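GGDEF and EAL domain-containing protein (PDB 6PWK) binds cyclic di-GMP and probably couples the level of this second messenger to large adhesins and biofilm formation in Vibrio cholerae. Local coordinates at residues A[305-308]-A[309-313]; A[318-321]-A[322-326]. One frame throughout, in Å; residues are numbered along the deposited sequence.

Contact 1 of 2, residues A[305-308]-A[309-313]; sequences IPEG and CFVNE
Pro-306 O receives Cys-309 N at 3.0 Å, a bond reaching back three residues, and Gly-308 O receives Asn-312 N, also at 3.0 Å but over four residues, so that the chain leaves a barrel strand and winds straight into a short helix. Between them Glu-307 O takes only weak bonds from Phe-310 N and Val-311 N. Proline suits the strand-to-helix junction because its ring fixes phi and the N-H it lacks is not one that the first helical turn needs.

The main side-chain contact is between Ile-305 and Phe-310, which cross at about a right angle. With Ile-305 CG1 turned beside its backbone N (chi1 -59°), the CG2 branch is left to reach forward, meeting Phe-310 CE2 at 3.5 Å and Cys-309 CB at 3.6 Å. The ring itself takes CG2 obliquely, while Ile-305 O lies in its plane at the edge. Cys-309 is small enough to sit close to the junction: its SG approaches Pro-306 CD at 4.0 Å, and the side chain goes on to touch Ile-278 and Gln-275. Further along, Glu-307 CG lies 4.1 Å from Val-311 CG1, an aliphatic contact made by the stem of the glutamate. The chain runs on extended beyond CG, and OE1 bonds Tyr-345 OH and Gly-337 N, OE2 Asn-339 N.

Phe-310 also meets Tyr-345, their rings only about 15° from parallel, and Phe-349 edge-to-face. The chemistry is thus divided: apolar branches join the strand end to the helix, while the buried Glu-307 carboxylate, held by three hydrogen bonds, two of them from backbone N-H groups, would probably be stabilised as an anion. It ties the turn to the loop just beyond the strand carrying the magnesium ligand Asp-334, consistent with a second-shell role beside the site.

Contact 2 of 2, residues A[318-321]-A[322-326]; sequences ALFC and NAVRN
Phe-320 and Val-324 lie one turn apart on helix 314-326, an outer helix of the EAL domain's TIM-barrel-like fold, and their contact is a CH-pi interaction between positions four residues apart. From CB, which points away from the next turn, Phe-320 CG is set anti to the backbone N (chi1 177°), a choice that swings the ring alongside the helix toward Val-324. Along one side of the ring, CD2 lies 4.1 Å from Val-324 CG2, and CE2 comes to 3.6 Å of the same methyl. CE1, across the ring, is again 4.1 Å from CG2, and CZ at the tip is 3.6 Å from it. The methyl therefore sits over one face, displaced from the ring centre toward the CE2-CZ rim, its carbon 22° off the ring normal. Valine is apt here: CG1 takes the place anti to its own N, which puts CG2 beside that N, where it can reach the ring.

Both residues are buried, and both pack against Ile-287 of the neighbouring helix 281-292, which the small Ala-323 lets approach at Ser-288, while Phe-320 reaches Ile-305 and Val-324 reaches Phe-303 of strand 301-305. Ala-318 and Leu-319 pack on Arg-285 of the second subunit. Arg-325 runs out extended from CG to NE, its guanidinium bridging to Asp-330 and bonding the carbonyls of Phe-349 and Arg-350.

Regular helical bonds hold the turn together, Ala-323 N to Leu-319 O at 3.2 Å and Arg-325 N to Cys-321 O at 2.9 Å among them. The pair's own backbone bond, Val-324 N to Phe-320 O, measures 2.9 Å, and Val-324 CG2 lies 3.4 Å from that same oxygen.

From the N terminus, the chain ends strand 301-305, one step past the magnesium ligand Glu-304, and contact 1 closes the turn into helix 307-312. Glu-313 then leads into helix 314-326, where its carbonyl bonds Thr-317, and contact 2 closes a turn near the end of that helix before strand 330-336. The two follow in series, neither nested nor crossing, their centres about 14 Å apart. They meet in space nonetheless: Ile-305 CD1 packs 3.7 Å from Phe-320 CD2 and equally near Cys-321 SG. Both lie within the beta-alpha-beta crossover from strand 301-305 to the parallel strand 330-336, and together they join the first strand to two successive helices.

Contact 1 of 2, residues A[305-308]-A[309-313]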
loop_
_atom_site.group_PDB
_atom_site.type_symbol
_atom_site.label_atom_id
_atom_site.label_comp_id
_atom_site.label_asym_id
_atom_site.label_seq_id
_atom_site.Cartn_x
_atom_site.Cartn_y
_atom_site.Cartn_z
ATOM N N ILE A 305 -20.801 3.820 -5.406
ATOM C CA ILE A 305 -19.376 3.521 -5.522
ATOM C C ILE A 305 -18.858 4.153 -6.807
ATOM O O ILE A 305 -19.456 3.944 -7.869
ATOM C CB ILE A 305 -19.113 2.004 -5.518
ATOM C CG1 ILE A 305 -19.655 1.380 -4.230
ATOM C CG2 ILE A 305 -17.634 1.719 -5.675
ATOM C CD1 ILE A 305 -19.583 -0.128 -4.205
ATOM N N PRO A 306 -17.770 4.923 -6.761
ATOM C CA PRO A 306 -17.254 5.539 -7.988
ATOM C C PRO A 306 -16.769 4.487 -8.972
ATOM O O PRO A 306 -16.307 3.410 -8.589
ATOM C CB PRO A 306 -16.095 6.414 -7.489
ATOM C CG PRO A 306 -16.331 6.579 -6.018
ATOM C CD PRO A 306 -16.979 5.304 -5.581
ATOM N N GLU A 307 -16.881 4.817 -10.262
ATOM C CA GLU A 307 -16.436 3.893 -11.302
ATOM C C GLU A 307 -14.948 3.589 -11.182
ATOM O O GLU A 307 -14.511 2.485 -11.529
ATOM C CB GLU A 307 -16.761 4.466 -12.682
ATOM C CG GLU A 307 -16.225 3.640 -13.842
ATOM C CD GLU A 307 -16.776 4.087 -15.179
ATOM O OE1 GLU A 307 -17.773 3.494 -15.641
ATOM O OE2 GLU A 307 -16.214 5.038 -15.763
ATOM N N GLY A 308 -14.159 4.544 -10.685
ATOM C CA GLY A 308 -12.737 4.305 -10.508
ATOM C C GLY A 308 -12.434 3.143 -9.584
ATOM O O GLY A 308 -11.401 2.485 -9.730
ATOM N N CYS A 309 -13.320 2.872 -8.623
ATOM C CA CYS A 309 -13.132 1.720 -7.746
ATOM C C CYS A 309 -13.181 0.417 -8.530
ATOM O O CYS A 309 -12.320 -0.453 -8.368
ATOM C CB CYS A 309 -14.194 1.706 -6.649
ATOM S SG CYS A 309 -13.886 2.807 -5.272
ATOM N N PHE A 310 -14.191 0.266 -9.388
ATOM C CA PHE A 310 -14.401 -1.008 -10.066
ATOM C C PHE A 310 -13.270 -1.334 -11.034
ATOM O O PHE A 310 -12.939 -2.511 -11.222
ATOM C CB PHE A 310 -15.738 -0.995 -10.805
ATOM C CG PHE A 310 -16.936 -0.948 -9.898
ATOM C CD1 PHE A 310 -17.476 -2.114 -9.378
ATOM C CD2 PHE A 310 -17.531 0.260 -9.575
ATOM C CE1 PHE A 310 -18.580 -2.075 -8.548
ATOM C CE2 PHE A 310 -18.635 0.306 -8.747
ATOM C CZ PHE A 310 -19.160 -0.862 -8.232
ATOM N N VAL A 311 -12.663 -0.322 -11.652
ATOM C CA VAL A 311 -11.636 -0.590 -12.655
ATOM C C VAL A 311 -10.228 -0.563 -12.061
ATOM O O VAL A 311 -9.324 -1.210 -12.596
ATOM C CB VAL A 311 -11.765 0.395 -13.833
ATOM C CG1 VAL A 311 -13.207 0.857 -13.994
ATOM C CG2 VAL A 311 -10.823 1.585 -13.675
ATOM N N ASN A 312 -10.017 0.164 -10.963
ATOM C CA ASN A 312 -8.697 0.255 -10.352
ATOM C C ASN A 312 -8.542 -0.625 -9.122
ATOM O O ASN A 312 -7.447 -1.142 -8.883
ATOM C CB ASN A 312 -8.384 1.708 -9.971
ATOM C CG ASN A 312 -8.379 2.639 -11.169
ATOM O OD1 ASN A 312 -7.885 2.290 -12.241
ATOM N ND2 ASN A 312 -8.935 3.832 -10.991
ATOM N N GLU A 313 -9.602 -0.810 -8.338
ATOM C CA GLU A 313 -9.569 -1.657 -7.145
ATOM C C GLU A 313 -10.715 -2.661 -7.188
ATOM O O GLU A 313 -11.605 -2.644 -6.334
ATOM C CB GLU A 313 -9.641 -0.806 -5.878
ATOM C CG GLU A 313 -8.560 0.260 -5.764
ATOM C CD GLU A 313 -7.185 -0.322 -5.489
ATOM O OE1 GLU A 313 -7.097 -1.524 -5.163
ATOM O OE2 GLU A 313 -6.190 0.426 -5.598
#

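Contact 2 of 2, residues A[318-321]-A[322-326]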
loop_
_atom_site.group_PDB
_atom_site.type_symbol
_atom_site.label_atom_id
_atom_site.label_comp_id
_atom_site.label_asym_id
_atom_site.label_seq_id
_atom_site.Cartn_x
_atom_site.Cartn_y
_atom_site.Cartn_z
ATOM N N ALA A 318 -15.094 -5.656 -4.746
ATOM C CA ALA A 318 -15.911 -6.861 -4.668
ATOM C C ALA A 318 -16.077 -7.326 -3.227
ATOM O O ALA A 318 -17.141 -7.832 -2.854
ATOM C CB ALA A 318 -15.300 -7.970 -5.524
ATOM N N LEU A 319 -15.039 -7.165 -2.403
ATOM C CA LEU A 319 -15.178 -7.487 -0.987
ATOM C C LEU A 319 -16.177 -6.557 -0.314
ATOM O O LEU A 319 -16.969 -6.988 0.531
ATOM C CB LEU A 319 -13.818 -7.412 -0.289
ATOM C CG LEU A 319 -12.763 -8.425 -0.739
ATOM C CD1 LEU A 319 -11.489 -8.271 0.077
ATOM C CD2 LEU A 319 -13.301 -9.846 -0.651
ATOM N N PHE A 320 -16.157 -5.273 -0.679
ATOM C CA PHE A 320 -17.129 -4.335 -0.128
ATOM C C PHE A 320 -18.533 -4.636 -0.637
ATOM O O PHE A 320 -19.498 -4.613 0.136
ATOM C CB PHE A 320 -16.725 -2.902 -0.473
ATOM C CG PHE A 320 -17.702 -1.866 0.001
ATOM C CD1 PHE A 320 -17.688 -1.433 1.315
ATOM C CD2 PHE A 320 -18.633 -1.321 -0.869
ATOM C CE1 PHE A 320 -18.587 -0.479 1.756
ATOM C CE2 PHE A 320 -19.534 -0.367 -0.435
ATOM C CZ PHE A 320 -19.511 0.055 0.880
ATOM N N CYS A 321 -18.664 -4.928 -1.934
ATOM C CA CYS A 321 -19.978 -5.206 -2.503
ATOM C C CYS A 321 -20.587 -6.468 -1.908
ATOM O O CYS A 321 -21.801 -6.529 -1.678
ATOM C CB CYS A 321 -19.878 -5.322 -4.024
ATOM S SG CYS A 321 -19.560 -3.758 -4.871
ATOM N N ASN A 322 -19.765 -7.489 -1.656
ATOM C CA ASN A 322 -20.273 -8.708 -1.035
ATOM C C ASN A 322 -20.787 -8.431 0.372
ATOM O O ASN A 322 -21.877 -8.878 0.746
ATOM C CB ASN A 322 -19.184 -9.782 -1.010
ATOM C CG ASN A 322 -18.879 -10.336 -2.387
ATOM O OD1 ASN A 322 -19.687 -10.220 -3.308
ATOM N ND2 ASN A 322 -17.710 -10.948 -2.533
ATOM N N ALA A 323 -20.013 -7.686 1.165
ATOM C CA ALA A 323 -20.445 -7.341 2.516
ATOM C C ALA A 323 -21.741 -6.543 2.493
ATOM O O ALA A 323 -22.613 -6.730 3.351
ATOM C CB ALA A 323 -19.347 -6.555 3.232
ATOM N N VAL A 324 -21.888 -5.652 1.513
ATOM C CA VAL A 324 -23.082 -4.817 1.433
ATOM C C VAL A 324 -24.302 -5.658 1.076
ATOM O O VAL A 324 -25.357 -5.555 1.717
ATOM C CB VAL A 324 -22.858 -3.671 0.429
ATOM C CG1 VAL A 324 -24.185 -3.116 -0.058
ATOM C CG2 VAL A 324 -22.019 -2.574 1.066
ATOM N N ARG A 325 -24.176 -6.513 0.060
ATOM C CA ARG A 325 -25.311 -7.325 -0.372
ATOM C C ARG A 325 -25.616 -8.471 0.586
ATOM O O ARG A 325 -26.783 -8.846 0.736
ATOM C CB ARG A 325 -25.062 -7.867 -1.779
ATOM C CG ARG A 325 -25.552 -6.944 -2.885
ATOM C CD ARG A 325 -25.178 -7.456 -4.264
ATOM N NE ARG A 325 -25.761 -6.628 -5.316
ATOM C CZ ARG A 325 -25.459 -6.733 -6.605
ATOM N NH1 ARG A 325 -24.568 -7.626 -7.008
ATOM N NH2 ARG A 325 -26.041 -5.936 -7.490
ATOM N N ASN A 326 -24.599 -9.036 1.243
ATOM C CA ASN A 326 -24.859 -10.109 2.202
ATOM C C ASN A 326 -25.724 -9.627 3.356
ATOM O O ASN A 326 -26.428 -10.429 3.981
ATOM C CB ASN A 326 -23.549 -10.684 2.744
ATOM C CG ASN A 326 -22.848 -11.584 1.747
ATOM O OD1 ASN A 326 -23.468 -12.109 0.822
ATOM N ND2 ASN A 326 -21.548 -11.773 1.935
#